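Local coordinates for hypothetical protein PHS013 (Pyrococcus horikoshii, PDB 1WMI) that belongs to the RelE/ParE family of type II toxins and, as in RelE relatives, probably blocks translation by cleaving mRNA on the ribosome unless bound by its antitoxin, at residues Y3-H8 and E28-L33; V12-S17 and L80-R85; F43-L48 and V66-N71. All coordinates share one frame; numbering follows the deposited sequence.

Interaction 1. Residues Y3-H8 and E28-L33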
ATOM      1  N   TYR A   3     -16.411  16.402   2.727  1.00 35.78           N
ATOM      2  CA  TYR A   3     -15.239  17.094   2.192  1.00 31.91           C
ATOM      3  C   TYR A   3     -15.464  17.601   0.771  1.00 30.55           C
ATOM      4  O   TYR A   3     -16.121  16.954  -0.034  1.00 28.73           O
ATOM      5  CB  TYR A   3     -14.025  16.154   2.181  1.00 29.58           C
ATOM      6  CG  TYR A   3     -13.558  15.699   3.546  1.00 27.84           C
ATOM      7  CD1 TYR A   3     -12.595  16.419   4.255  1.00 28.87           C
ATOM      8  CD2 TYR A   3     -14.104  14.570   4.141  1.00 26.67           C
ATOM      9  CE1 TYR A   3     -12.186  16.016   5.527  1.00 28.24           C
ATOM     10  CE2 TYR A   3     -13.707  14.161   5.403  1.00 29.35           C
ATOM     11  CZ  TYR A   3     -12.752  14.889   6.091  1.00 28.32           C
ATOM     12  OH  TYR A   3     -12.373  14.468   7.339  1.00 30.56           O
ATOM     13  N   ARG A   4     -14.900  18.761   0.463  1.00 31.46           N
ATOM     14  CA  ARG A   4     -15.021  19.323  -0.871  1.00 33.01           C
ATOM     15  C   ARG A   4     -13.807  18.814  -1.653  1.00 32.36           C
ATOM     16  O   ARG A   4     -12.664  18.966  -1.205  1.00 28.89           O
ATOM     17  CB  ARG A   4     -15.022  20.847  -0.792  1.00 37.43           C
ATOM     18  CG  ARG A   4     -15.661  21.539  -1.981  1.00 44.89           C
ATOM     19  CD  ARG A   4     -16.176  22.922  -1.573  1.00 52.32           C
ATOM     20  NE  ARG A   4     -16.934  23.595  -2.630  1.00 57.21           N
ATOM     21  CZ  ARG A   4     -16.387  24.208  -3.674  1.00 59.76           C
ATOM     22  NH1 ARG A   4     -17.163  24.791  -4.582  1.00 61.81           N
ATOM     23  NH2 ARG A   4     -15.066  24.248  -3.808  1.00 59.12           N
ATOM     24  N   VAL A   5     -14.060  18.186  -2.801  1.00 29.19           N
ATOM     25  CA  VAL A   5     -12.988  17.643  -3.624  1.00 28.99           C
ATOM     26  C   VAL A   5     -12.709  18.501  -4.847  1.00 30.48           C
ATOM     27  O   VAL A   5     -13.623  18.851  -5.603  1.00 28.42           O
ATOM     28  CB  VAL A   5     -13.322  16.207  -4.110  1.00 29.22           C
ATOM     29  CG1 VAL A   5     -12.157  15.638  -4.901  1.00 26.50           C
ATOM     30  CG2 VAL A   5     -13.631  15.315  -2.923  1.00 28.82           C
ATOM     31  N   LYS A   6     -11.436  18.831  -5.039  1.00 31.27           N
ATOM     32  CA  LYS A   6     -11.019  19.641  -6.179  1.00 33.25           C
ATOM     33  C   LYS A   6      -9.970  18.895  -7.002  1.00 33.98           C
ATOM     34  O   LYS A   6      -9.192  18.088  -6.483  1.00 31.91           O
ATOM     35  CB  LYS A   6     -10.462  20.991  -5.705  1.00 34.53           C
ATOM     36  CG  LYS A   6     -11.507  21.894  -5.053  1.00 38.15           C
ATOM     37  CD  LYS A   6     -10.864  23.061  -4.304  1.00 43.13           C
ATOM     38  CE  LYS A   6     -10.209  24.086  -5.234  1.00 44.16           C
ATOM     39  NZ  LYS A   6     -11.152  25.132  -5.741  1.00 47.28           N
ATOM     40  N   ILE A   7      -9.964  19.170  -8.297  1.00 35.76           N
ATOM     41  CA  ILE A   7      -9.037  18.526  -9.204  1.00 37.27           C
ATOM     42  C   ILE A   7      -8.222  19.586  -9.918  1.00 37.35           C
ATOM     43  O   ILE A   7      -8.760  20.606 -10.351  1.00 36.74           O
ATOM     44  CB  ILE A   7      -9.797  17.686 -10.242  1.00 37.37           C
ATOM     45  CG1 ILE A   7     -10.829  16.812  -9.527  1.00 37.17           C
ATOM     46  CG2 ILE A   7      -8.826  16.823 -11.019  1.00 36.55           C
ATOM     47  CD1 ILE A   7     -11.600  15.911 -10.439  1.00 38.70           C
ATOM     48  N   HIS A   8      -6.918  19.351 -10.025  1.00 38.24           N
ATOM     49  CA  HIS A   8      -6.054  20.300 -10.700  1.00 38.10           C
ATOM     50  C   HIS A   8      -6.333  20.193 -12.190  1.00 38.18           C
ATOM     51  O   HIS A   8      -6.592  19.106 -12.705  1.00 36.71           O
ATOM     52  CB  HIS A   8      -4.583  20.008 -10.405  1.00 38.94           C
ATOM     53  CG  HIS A   8      -3.650  21.050 -10.942  1.00 39.50           C
ATOM     54  ND1 HIS A   8      -3.495  21.277 -12.290  1.00 39.91           N
ATOM     55  CD2 HIS A   8      -2.858  21.947 -10.312  1.00 39.34           C
ATOM     56  CE1 HIS A   8      -2.646  22.276 -12.470  1.00 37.94           C
ATOM     57  NE2 HIS A   8      -2.247  22.699 -11.286  1.00 38.24           N
ATOM     58  N   GLU A  28     -15.827   7.203  -8.677  1.00 24.98           N
ATOM     59  CA  GLU A  28     -16.207   6.518  -7.444  1.00 25.68           C
ATOM     60  C   GLU A  28     -15.234   6.933  -6.355  1.00 24.89           C
ATOM     61  O   GLU A  28     -15.619   7.134  -5.203  1.00 25.95           O
ATOM     62  CB  GLU A  28     -16.174   4.993  -7.585  1.00 26.20           C
ATOM     63  CG  GLU A  28     -16.641   4.317  -6.297  1.00 30.21           C
ATOM     64  CD  GLU A  28     -16.316   2.842  -6.217  1.00 31.69           C
ATOM     65  OE1 GLU A  28     -15.117   2.482  -6.251  1.00 32.64           O
ATOM     66  OE2 GLU A  28     -17.266   2.043  -6.108  1.00 31.17           O
ATOM     67  N   PHE A  29     -13.965   7.061  -6.733  1.00 24.37           N
ATOM     68  CA  PHE A  29     -12.925   7.476  -5.804  1.00 24.35           C
ATOM     69  C   PHE A  29     -13.294   8.868  -5.299  1.00 22.50           C
ATOM     70  O   PHE A  29     -13.175   9.148  -4.115  1.00 23.77           O
ATOM     71  CB  PHE A  29     -11.569   7.490  -6.513  1.00 25.99           C
ATOM     72  CG  PHE A  29     -10.418   7.892  -5.637  1.00 26.54           C
ATOM     73  CD1 PHE A  29     -10.180   7.242  -4.428  1.00 26.39           C
ATOM     74  CD2 PHE A  29      -9.534   8.883  -6.050  1.00 28.56           C
ATOM     75  CE1 PHE A  29      -9.080   7.567  -3.648  1.00 25.94           C
ATOM     76  CE2 PHE A  29      -8.428   9.216  -5.277  1.00 26.34           C
ATOM     77  CZ  PHE A  29      -8.202   8.556  -4.075  1.00 27.03           C
ATOM     78  N   ARG A  30     -13.752   9.733  -6.198  1.00 22.32           N
ATOM     79  CA  ARG A  30     -14.168  11.085  -5.820  1.00 23.97           C
ATOM     80  C   ARG A  30     -15.360  11.028  -4.860  1.00 23.99           C
ATOM     81  O   ARG A  30     -15.399  11.736  -3.854  1.00 25.44           O
ATOM     82  CB  ARG A  30     -14.584  11.892  -7.051  1.00 23.78           C
ATOM     83  CG  ARG A  30     -15.241  13.224  -6.706  1.00 26.40           C
ATOM     84  CD  ARG A  30     -16.193  13.707  -7.801  1.00 27.63           C
ATOM     85  NE  ARG A  30     -17.272  12.752  -8.035  1.00 27.13           N
ATOM     86  CZ  ARG A  30     -18.196  12.861  -8.987  1.00 28.51           C
ATOM     87  NH1 ARG A  30     -19.125  11.924  -9.100  1.00 22.19           N
ATOM     88  NH2 ARG A  30     -18.197  13.898  -9.821  1.00 28.34           N
ATOM     89  N   ASP A  31     -16.340  10.192  -5.184  1.00 24.92           N
ATOM     90  CA  ASP A  31     -17.533  10.068  -4.346  1.00 24.82           C
ATOM     91  C   ASP A  31     -17.172   9.580  -2.940  1.00 25.73           C
ATOM     92  O   ASP A  31     -17.713  10.059  -1.944  1.00 25.70           O
ATOM     93  CB  ASP A  31     -18.536   9.106  -5.000  1.00 23.23           C
ATOM     94  CG  ASP A  31     -19.215   9.709  -6.223  1.00 23.57           C
ATOM     95  OD1 ASP A  31     -19.904   8.965  -6.952  1.00 23.31           O
ATOM     96  OD2 ASP A  31     -19.073  10.927  -6.455  1.00 21.21           O
ATOM     97  N   ILE A  32     -16.251   8.626  -2.860  1.00 25.21           N
ATOM     98  CA  ILE A  32     -15.837   8.099  -1.567  1.00 24.44           C
ATOM     99  C   ILE A  32     -14.998   9.115  -0.794  1.00 23.61           C
ATOM    100  O   ILE A  32     -15.142   9.267   0.422  1.00 25.98           O
ATOM    101  CB  ILE A  32     -15.053   6.782  -1.744  1.00 23.00           C
ATOM    102  CG1 ILE A  32     -16.010   5.697  -2.249  1.00 21.51           C
ATOM    103  CG2 ILE A  32     -14.402   6.385  -0.433  1.00 24.11           C
ATOM    104  CD1 ILE A  32     -15.363   4.400  -2.631  1.00 22.31           C
ATOM    105  N   LEU A  33     -14.131   9.819  -1.503  1.00 23.60           N
ATOM    106  CA  LEU A  33     -13.267  10.831  -0.896  1.00 24.66           C
ATOM    107  C   LEU A  33     -14.058  11.903  -0.128  1.00 25.27           C
ATOM    108  O   LEU A  33     -13.600  12.417   0.903  1.00 23.06           O
ATOM    109  CB  LEU A  33     -12.424  11.484  -1.998  1.00 25.19           C
ATOM    110  CG  LEU A  33     -10.908  11.253  -2.014  1.00 27.59           C
ATOM    111  CD1 LEU A  33     -10.563   9.825  -1.616  1.00 25.88           C
ATOM    112  CD2 LEU A  33     -10.387  11.590  -3.400  1.00 24.80           C
TER
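Val5 and Arg30 mark the middle of this contact, their CA atoms 7.0 Å apart; towards the start of the strand Tyr3 CA lies 7.3 Å from Leu33 CA. Strand 4-8 therefore runs beside the last turns of helix 20-33. Val5 points at the helix and does most of the work. Its CG1 is anti to the backbone N (chi1 -177°), which leaves CG2 beside that N and facing the helix. There Val5 CG2 sits 4.1 Å from Leu33 CB and equally far from the carbonyl O of Arg30, while Val5 CG1 lies 4.3 Å from Arg30 CG. The side chains of Val5 and Leu33 cross nearly at right angles. Beyond CB, Leu33 turns back onto its own helix, its CD2 over one face of the Phe29 ring, 3.6 Å from the ring plane and displaced from its centre. Tyr3 rests its CD2 3.9 Å from Leu33 O, an oblique approach, and its hydroxyl is hydrogen-bonded to a polar side chain on the chain of another protein, probably the antitoxin. Of its side chain, Arg30 gives Val5 the aliphatic stem, at CG. The guanidinium bends to Asp31, where Arg30 NH1 bridges to Asp31 OD2 at 2.8 Å on the syn side, and NH2 bonds to the backbone of that other protein. The helix lies against the sheet, with Leu33 also touching Ile77 and Ile79 of strand 76-83. Strand 4-8 is outermost within its own chain, but a strand of the partner protein pairs antiparallel with Lys6, Ile7 and His8 and carries the sheet onward.

Interaction 2. Residues V12-S17 and L80-R85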
ATOM      1  N   VAL A  12      -7.443  16.925 -14.841  1.00 32.51           N
ATOM      2  CA  VAL A  12      -8.674  16.825 -15.622  1.00 34.24           C
ATOM      3  C   VAL A  12      -8.330  16.475 -17.073  1.00 35.78           C
ATOM      4  O   VAL A  12      -8.981  15.637 -17.692  1.00 36.36           O
ATOM      5  CB  VAL A  12      -9.478  18.164 -15.590  1.00 35.26           C
ATOM      6  CG1 VAL A  12     -10.659  18.107 -16.566  1.00 32.87           C
ATOM      7  CG2 VAL A  12      -9.991  18.428 -14.174  1.00 32.29           C
ATOM      8  N   LYS A  13      -7.291  17.108 -17.605  1.00 38.23           N
ATOM      9  CA  LYS A  13      -6.881  16.860 -18.981  1.00 39.71           C
ATOM     10  C   LYS A  13      -6.383  15.430 -19.161  1.00 39.29           C
ATOM     11  O   LYS A  13      -6.769  14.750 -20.107  1.00 37.69           O
ATOM     12  CB  LYS A  13      -5.780  17.843 -19.392  1.00 41.70           C
ATOM     13  CG  LYS A  13      -5.338  17.718 -20.849  1.00 45.69           C
ATOM     14  CD  LYS A  13      -4.121  18.588 -21.141  1.00 49.57           C
ATOM     15  CE  LYS A  13      -3.808  18.607 -22.629  1.00 53.71           C
ATOM     16  NZ  LYS A  13      -3.665  17.225 -23.173  1.00 58.37           N
ATOM     17  N   ALA A  14      -5.532  14.978 -18.245  1.00 39.76           N
ATOM     18  CA  ALA A  14      -4.973  13.625 -18.309  1.00 41.20           C
ATOM     19  C   ALA A  14      -6.059  12.556 -18.193  1.00 41.68           C
ATOM     20  O   ALA A  14      -5.932  11.452 -18.734  1.00 40.95           O
ATOM     21  CB  ALA A  14      -3.935  13.440 -17.200  1.00 38.86           C
ATOM     22  N   LEU A  15      -7.127  12.916 -17.488  1.00 43.27           N
ATOM     23  CA  LEU A  15      -8.272  12.048 -17.232  1.00 42.95           C
ATOM     24  C   LEU A  15      -9.000  11.630 -18.499  1.00 43.40           C
ATOM     25  O   LEU A  15      -9.670  10.601 -18.534  1.00 43.83           O
ATOM     26  CB  LEU A  15      -9.245  12.778 -16.302  1.00 42.43           C
ATOM     27  CG  LEU A  15      -9.671  12.148 -14.974  1.00 43.08           C
ATOM     28  CD1 LEU A  15      -8.521  11.384 -14.322  1.00 40.50           C
ATOM     29  CD2 LEU A  15     -10.182  13.265 -14.064  1.00 42.02           C
ATOM     30  N   GLN A  16      -8.861  12.419 -19.549  1.00 44.76           N
ATOM     31  CA  GLN A  16      -9.546  12.115 -20.789  1.00 45.09           C
ATOM     32  C   GLN A  16      -8.885  11.018 -21.630  1.00 41.97           C
ATOM     33  O   GLN A  16      -9.468  10.533 -22.601  1.00 41.42           O
ATOM     34  CB  GLN A  16      -9.678  13.385 -21.604  1.00 49.92           C
ATOM     35  CG  GLN A  16     -10.703  13.273 -22.683  1.00 58.84           C
ATOM     36  CD  GLN A  16     -10.776  14.514 -23.516  1.00 64.79           C
ATOM     37  OE1 GLN A  16      -9.896  14.782 -24.337  1.00 69.96           O
ATOM     38  NE2 GLN A  16     -11.821  15.297 -23.306  1.00 68.57           N
ATOM     39  N   SER A  17      -7.672  10.630 -21.252  1.00 38.88           N
ATOM     40  CA  SER A  17      -6.942   9.590 -21.969  1.00 36.59           C
ATOM     41  C   SER A  17      -7.353   8.226 -21.445  1.00 35.38           C
ATOM     42  O   SER A  17      -7.015   7.196 -22.020  1.00 33.41           O
ATOM     43  CB  SER A  17      -5.436   9.769 -21.770  1.00 36.94           C
ATOM     44  OG  SER A  17      -4.983  11.013 -22.273  1.00 35.68           O
ATOM     45  N   LEU A  80      -3.885  16.194  -6.786  1.00 30.30           N
ATOM     46  CA  LEU A  80      -2.707  16.845  -7.339  1.00 33.13           C
ATOM     47  C   LEU A  80      -2.232  16.310  -8.688  1.00 34.61           C
ATOM     48  O   LEU A  80      -2.057  17.085  -9.628  1.00 36.48           O
ATOM     49  CB  LEU A  80      -1.560  16.800  -6.326  1.00 34.26           C
ATOM     50  CG  LEU A  80      -1.730  17.689  -5.085  1.00 36.34           C
ATOM     51  CD1 LEU A  80      -2.245  19.069  -5.494  1.00 36.66           C
ATOM     52  CD2 LEU A  80      -2.704  17.056  -4.134  1.00 36.27           C
ATOM     53  N   LYS A  81      -2.008  15.001  -8.795  1.00 35.03           N
ATOM     54  CA  LYS A  81      -1.552  14.439 -10.063  1.00 36.29           C
ATOM     55  C   LYS A  81      -1.739  12.933 -10.190  1.00 35.71           C
ATOM     56  O   LYS A  81      -2.091  12.251  -9.228  1.00 33.90           O
ATOM     57  CB  LYS A  81      -0.075  14.773 -10.296  1.00 38.59           C
ATOM     58  CG  LYS A  81       0.874  14.022  -9.382  1.00 40.02           C
ATOM     59  CD  LYS A  81       2.315  14.196  -9.813  1.00 40.81           C
ATOM     60  CE  LYS A  81       2.569  13.591 -11.184  1.00 41.67           C
ATOM     61  NZ  LYS A  81       4.018  13.695 -11.548  1.00 42.07           N
ATOM     62  N   LEU A  82      -1.501  12.431 -11.400  1.00 36.61           N
ATOM     63  CA  LEU A  82      -1.635  11.010 -11.700  1.00 38.36           C
ATOM     64  C   LEU A  82      -0.266  10.434 -11.992  1.00 40.12           C
ATOM     65  O   LEU A  82       0.652  11.166 -12.361  1.00 41.59           O
ATOM     66  CB  LEU A  82      -2.521  10.803 -12.925  1.00 36.18           C
ATOM     67  CG  LEU A  82      -3.887  11.484 -12.921  1.00 37.67           C
ATOM     68  CD1 LEU A  82      -4.635  11.122 -14.197  1.00 39.93           C
ATOM     69  CD2 LEU A  82      -4.672  11.049 -11.692  1.00 38.72           C
ATOM     70  N   LYS A  83      -0.140   9.121 -11.826  1.00 43.14           N
ATOM     71  CA  LYS A  83       1.108   8.415 -12.087  1.00 44.24           C
ATOM     72  C   LYS A  83       0.832   7.015 -12.647  1.00 45.37           C
ATOM     73  O   LYS A  83      -0.242   6.442 -12.423  1.00 42.58           O
ATOM     74  CB  LYS A  83       1.946   8.317 -10.808  1.00 44.83           C
ATOM     75  CG  LYS A  83       2.481   9.657 -10.315  1.00 46.32           C
ATOM     76  CD  LYS A  83       3.284   9.486  -9.033  1.00 49.73           C
ATOM     77  CE  LYS A  83       4.770   9.242  -9.293  1.00 50.34           C
ATOM     78  NZ  LYS A  83       5.498  10.510  -9.571  1.00 52.78           N
ATOM     79  N   PRO A  84       1.800   6.452 -13.392  1.00 46.69           N
ATOM     80  CA  PRO A  84       1.676   5.120 -13.993  1.00 48.95           C
ATOM     81  C   PRO A  84       1.435   4.042 -12.944  1.00 51.73           C
ATOM     82  O   PRO A  84       1.427   4.323 -11.750  1.00 51.83           O
ATOM     83  CB  PRO A  84       3.020   4.932 -14.697  1.00 46.08           C
ATOM     84  CG  PRO A  84       3.410   6.314 -15.052  1.00 46.17           C
ATOM     85  CD  PRO A  84       3.071   7.079 -13.795  1.00 46.21           C
ATOM     86  N   ARG A  85       1.246   2.811 -13.409  1.00 57.03           N
ATOM     87  CA  ARG A  85       1.015   1.653 -12.549  1.00 62.41           C
ATOM     88  C   ARG A  85       2.067   1.666 -11.449  1.00 65.41           C
ATOM     89  O   ARG A  85       1.803   1.314 -10.288  1.00 65.48           O
ATOM     90  CB  ARG A  85       1.205   0.366 -13.356  1.00 64.26           C
ATOM     91  CG  ARG A  85       0.252  -0.760 -13.014  1.00 67.95           C
ATOM     92  CD  ARG A  85      -1.057  -0.565 -13.743  1.00 72.20           C
ATOM     93  NE  ARG A  85      -1.253  -1.500 -14.852  1.00 74.99           N
ATOM     94  CZ  ARG A  85      -2.242  -2.386 -14.905  1.00 75.73           C
ATOM     95  NH1 ARG A  85      -3.118  -2.458 -13.914  1.00 76.85           N
ATOM     96  NH2 ARG A  85      -2.360  -3.196 -15.947  1.00 75.80           N
TER
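Ala14, which meets Leu82 across this contact, has its carbonyl O bonded to the amide N of Ser17 at 3.2 Å. Lys13 O takes Gln16 N at the same spacing, so the end of the helix is closed by links three residues apart. From this last turn Ala14 and Leu15 both reach Leu82. The contact itself is wholly apolar and centres on one methyl group. Leu82 CD1 lies 3.9 Å from Ala14 CB and also 3.9 Å from Leu15 CD1, the two partners seen from it in directions roughly at right angles. Leu82 reaches this position in an extended form, with CG beside the backbone N (chi1 -52°) and CD1 anti to its own CA (chi2 -178°). Ala14 aims its CB at the strand, whereas Leu15 starts off obliquely and brings only its end close, its side chain crossing that of Leu82 at about a right angle. On the strand side Leu82 also packs on Val66 of the neighbouring strand 65-71. Further along, Lys83 NZ forms a salt bridge with an acidic side chain on the chain of another protein, and Arg85 NH1 pairs with Asp63 of its own chain. A classic beta bulge sets Leu80 and Lys81 together opposite Ile67; it shifts the strand's alternation, and Leu82 after it points to helix 9-15. Strand 4-8, helices 9-15 and 20-33, a short helix 40-43, then an antiparallel run whose last strand lies parallel beside the first is the layout expected of the RelE/ParE fold.

Interaction 3. Residues F43-L48 and V66-N71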
ATOM      1  N   PHE A  43      -8.522   1.586  -1.535  1.00 32.56           N
ATOM      2  CA  PHE A  43      -7.614   2.160  -2.512  1.00 32.58           C
ATOM      3  C   PHE A  43      -6.131   2.076  -2.180  1.00 33.12           C
ATOM      4  O   PHE A  43      -5.331   2.851  -2.707  1.00 31.39           O
ATOM      5  CB  PHE A  43      -8.018   3.608  -2.779  1.00 33.14           C
ATOM      6  CG  PHE A  43      -9.341   3.741  -3.468  1.00 33.95           C
ATOM      7  CD1 PHE A  43      -9.467   3.415  -4.814  1.00 32.87           C
ATOM      8  CD2 PHE A  43     -10.468   4.161  -2.771  1.00 34.48           C
ATOM      9  CE1 PHE A  43     -10.693   3.503  -5.461  1.00 33.54           C
ATOM     10  CE2 PHE A  43     -11.702   4.253  -3.408  1.00 36.40           C
ATOM     11  CZ  PHE A  43     -11.813   3.923  -4.760  1.00 36.75           C
ATOM     12  N   ASP A  44      -5.773   1.149  -1.296  1.00 35.39           N
ATOM     13  CA  ASP A  44      -4.375   0.915  -0.917  1.00 36.63           C
ATOM     14  C   ASP A  44      -3.619   2.225  -0.728  1.00 36.58           C
ATOM     15  O   ASP A  44      -2.460   2.349  -1.118  1.00 38.37           O
ATOM     16  CB  ASP A  44      -3.702   0.083  -2.015  1.00 38.50           C
ATOM     17  CG  ASP A  44      -2.551  -0.761  -1.496  1.00 45.09           C
ATOM     18  OD1 ASP A  44      -2.182  -0.626  -0.305  1.00 45.31           O
ATOM     19  OD2 ASP A  44      -2.010  -1.565  -2.290  1.00 48.50           O
ATOM     20  N   VAL A  45      -4.275   3.201  -0.117  1.00 36.43           N
ATOM     21  CA  VAL A  45      -3.668   4.506   0.084  1.00 34.54           C
ATOM     22  C   VAL A  45      -2.589   4.556   1.165  1.00 33.90           C
ATOM     23  O   VAL A  45      -2.684   3.873   2.187  1.00 31.56           O
ATOM     24  CB  VAL A  45      -4.752   5.562   0.421  1.00 34.37           C
ATOM     25  CG1 VAL A  45      -5.875   5.514  -0.611  1.00 32.24           C
ATOM     26  CG2 VAL A  45      -5.307   5.305   1.794  1.00 36.49           C
ATOM     27  N   ILE A  46      -1.566   5.379   0.927  1.00 33.11           N
ATOM     28  CA  ILE A  46      -0.477   5.567   1.883  1.00 32.41           C
ATOM     29  C   ILE A  46      -0.229   7.057   2.112  1.00 33.08           C
ATOM     30  O   ILE A  46      -0.369   7.866   1.191  1.00 33.03           O
ATOM     31  CB  ILE A  46       0.838   4.947   1.385  1.00 32.03           C
ATOM     32  CG1 ILE A  46       1.250   5.597   0.062  1.00 30.70           C
ATOM     33  CG2 ILE A  46       0.683   3.443   1.240  1.00 28.86           C
ATOM     34  CD1 ILE A  46       2.616   5.167  -0.429  1.00 31.87           C
ATOM     35  N   LYS A  47       0.133   7.426   3.338  1.00 33.94           N
ATOM     36  CA  LYS A  47       0.416   8.824   3.639  1.00 35.33           C
ATOM     37  C   LYS A  47       1.855   9.157   3.254  1.00 37.37           C
ATOM     38  O   LYS A  47       2.806   8.649   3.860  1.00 33.44           O
ATOM     39  CB  LYS A  47       0.212   9.122   5.124  1.00 35.60           C
ATOM     40  CG  LYS A  47       0.400  10.592   5.479  1.00 35.66           C
ATOM     41  CD  LYS A  47      -0.030  10.884   6.911  1.00 36.90           C
ATOM     42  CE  LYS A  47       0.872  10.179   7.915  1.00 38.54           C
ATOM     43  NZ  LYS A  47       0.513  10.483   9.329  1.00 37.66           N
ATOM     44  N   LEU A  48       2.000  10.005   2.238  1.00 38.35           N
ATOM     45  CA  LEU A  48       3.304  10.430   1.751  1.00 39.84           C
ATOM     46  C   LEU A  48       3.905  11.385   2.762  1.00 43.28           C
ATOM     47  O   LEU A  48       4.893  11.068   3.426  1.00 44.82           O
ATOM     48  CB  LEU A  48       3.163  11.150   0.404  1.00 38.95           C
ATOM     49  CG  LEU A  48       3.216  10.415  -0.942  1.00 36.99           C
ATOM     50  CD1 LEU A  48       2.801   8.969  -0.805  1.00 36.31           C
ATOM     51  CD2 LEU A  48       2.327  11.154  -1.927  1.00 36.87           C
ATOM     52  N   VAL A  66      -3.058   7.979  -8.005  1.00 31.42           N
ATOM     53  CA  VAL A  66      -3.416   9.380  -7.869  1.00 28.70           C
ATOM     54  C   VAL A  66      -2.854   9.908  -6.558  1.00 28.09           C
ATOM     55  O   VAL A  66      -2.957   9.249  -5.518  1.00 27.61           O
ATOM     56  CB  VAL A  66      -4.958   9.595  -7.887  1.00 28.38           C
ATOM     57  CG1 VAL A  66      -5.571   8.956  -9.123  1.00 25.25           C
ATOM     58  CG2 VAL A  66      -5.578   9.018  -6.640  1.00 28.76           C
ATOM     59  N   ILE A  67      -2.235  11.084  -6.616  1.00 26.82           N
ATOM     60  CA  ILE A  67      -1.682  11.727  -5.430  1.00 26.41           C
ATOM     61  C   ILE A  67      -2.547  12.936  -5.092  1.00 27.51           C
ATOM     62  O   ILE A  67      -2.873  13.742  -5.964  1.00 28.80           O
ATOM     63  CB  ILE A  67      -0.224  12.181  -5.649  1.00 25.26           C
ATOM     64  CG1 ILE A  67       0.649  10.972  -5.983  1.00 26.46           C
ATOM     65  CG2 ILE A  67       0.307  12.847  -4.388  1.00 25.56           C
ATOM     66  CD1 ILE A  67       2.150  11.278  -6.007  1.00 24.82           C
ATOM     67  N   TYR A  68      -2.917  13.061  -3.824  1.00 29.53           N
ATOM     68  CA  TYR A  68      -3.783  14.149  -3.401  1.00 28.45           C
ATOM     69  C   TYR A  68      -3.450  14.661  -2.016  1.00 29.46           C
ATOM     70  O   TYR A  68      -2.709  14.026  -1.268  1.00 33.78           O
ATOM     71  CB  TYR A  68      -5.247  13.688  -3.438  1.00 27.65           C
ATOM     72  CG  TYR A  68      -5.608  12.592  -2.452  1.00 23.52           C
ATOM     73  CD1 TYR A  68      -6.156  12.897  -1.211  1.00 21.36           C
ATOM     74  CD2 TYR A  68      -5.446  11.248  -2.786  1.00 24.62           C
ATOM     75  CE1 TYR A  68      -6.542  11.893  -0.323  1.00 18.62           C
ATOM     76  CE2 TYR A  68      -5.828  10.236  -1.909  1.00 22.58           C
ATOM     77  CZ  TYR A  68      -6.379  10.568  -0.678  1.00 20.76           C
ATOM     78  OH  TYR A  68      -6.777   9.575   0.185  1.00 19.73           O
ATOM     79  N   SER A  69      -3.999  15.821  -1.680  1.00 27.34           N
ATOM     80  CA  SER A  69      -3.769  16.409  -0.375  1.00 27.80           C
ATOM     81  C   SER A  69      -5.071  16.528   0.395  1.00 27.43           C
ATOM     82  O   SER A  69      -6.150  16.607  -0.190  1.00 28.33           O
ATOM     83  CB  SER A  69      -3.137  17.787  -0.520  1.00 28.52           C
ATOM     84  OG  SER A  69      -3.939  18.622  -1.330  1.00 27.18           O
ATOM     85  N   VAL A  70      -4.962  16.532   1.717  1.00 29.01           N
ATOM     86  CA  VAL A  70      -6.126  16.664   2.575  1.00 29.00           C
ATOM     87  C   VAL A  70      -5.863  17.812   3.528  1.00 31.08           C
ATOM     88  O   VAL A  70      -4.900  17.792   4.297  1.00 32.38           O
ATOM     89  CB  VAL A  70      -6.398  15.376   3.402  1.00 28.55           C
ATOM     90  CG1 VAL A  70      -7.588  15.595   4.345  1.00 24.77           C
ATOM     91  CG2 VAL A  70      -6.681  14.213   2.478  1.00 25.60           C
ATOM     92  N   ASN A  71      -6.712  18.828   3.443  1.00 33.76           N
ATOM     93  CA  ASN A  71      -6.617  19.994   4.302  1.00 34.56           C
ATOM     94  C   ASN A  71      -7.725  19.757   5.307  1.00 37.14           C
ATOM     95  O   ASN A  71      -8.898  20.003   5.021  1.00 36.23           O
ATOM     96  CB  ASN A  71      -6.897  21.262   3.501  1.00 37.39           C
ATOM     97  CG  ASN A  71      -6.541  22.523   4.256  1.00 38.55           C
ATOM     98  OD1 ASN A  71      -6.214  22.479   5.437  1.00 41.16           O
ATOM     99  ND2 ASN A  71      -6.613  23.659   3.574  1.00 40.91           N
TER
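Ile67 meets Leu48 through the outer part of its side chain. From Ile67 CB, 4.6 Å from Leu48 CD2, two branches leave. Ile67 CG2, anti to the backbone N, closes on Leu48 CD2 at 3.6 Å and is the nearest point of the pair. On the other branch Ile67 CG1 stays 4.4 Å from Leu48 CD2, and Ile67 CD1 at the tip is 4.1 Å from the same Leu48 CD2. That methyl is thus met by both ends of the isoleucine, the two side chains crossing at about a right angle, with strand 54-60 lying between their backbones in the sheet. The next residue, Tyr68, sends its ring to the other face, where Tyr68 OH lies 4.2 Å from Val45 CG1. That hydroxyl is satisfied by the carbonyl O of Pro37, which helps to fix the ring's end among apolar neighbours. An apolar side chain of another protein packs on Ile67, and the backbone of that protein on Leu48. Between the two segments the contact is van der Waals packing of buried groups, so it probably owes its stability to the exclusion of water and to close fit.

All three contacts draw on one mixed sheet. Interactions 1 and 2, with centres about 14 Å apart, are joined where strand 4-8 leads into helix 9-15: Ile7 CG2 lies 3.7 Å from Val12 CG2. Interaction 1 reaches interaction 3, about 12 Å away between centres, through Phe29, whose CZ is 3.6 Å from Tyr68 CE2 and whose ring also meets Phe43 edge-to-face. Interactions 2 and 3 share the ladder between strands 76-83 and 65-71, with Leu80 N 2.8 Å from Ile67 O. Each contact also has residues that touch another protein's chain, consistent with an antitoxin wrapped around the toxin.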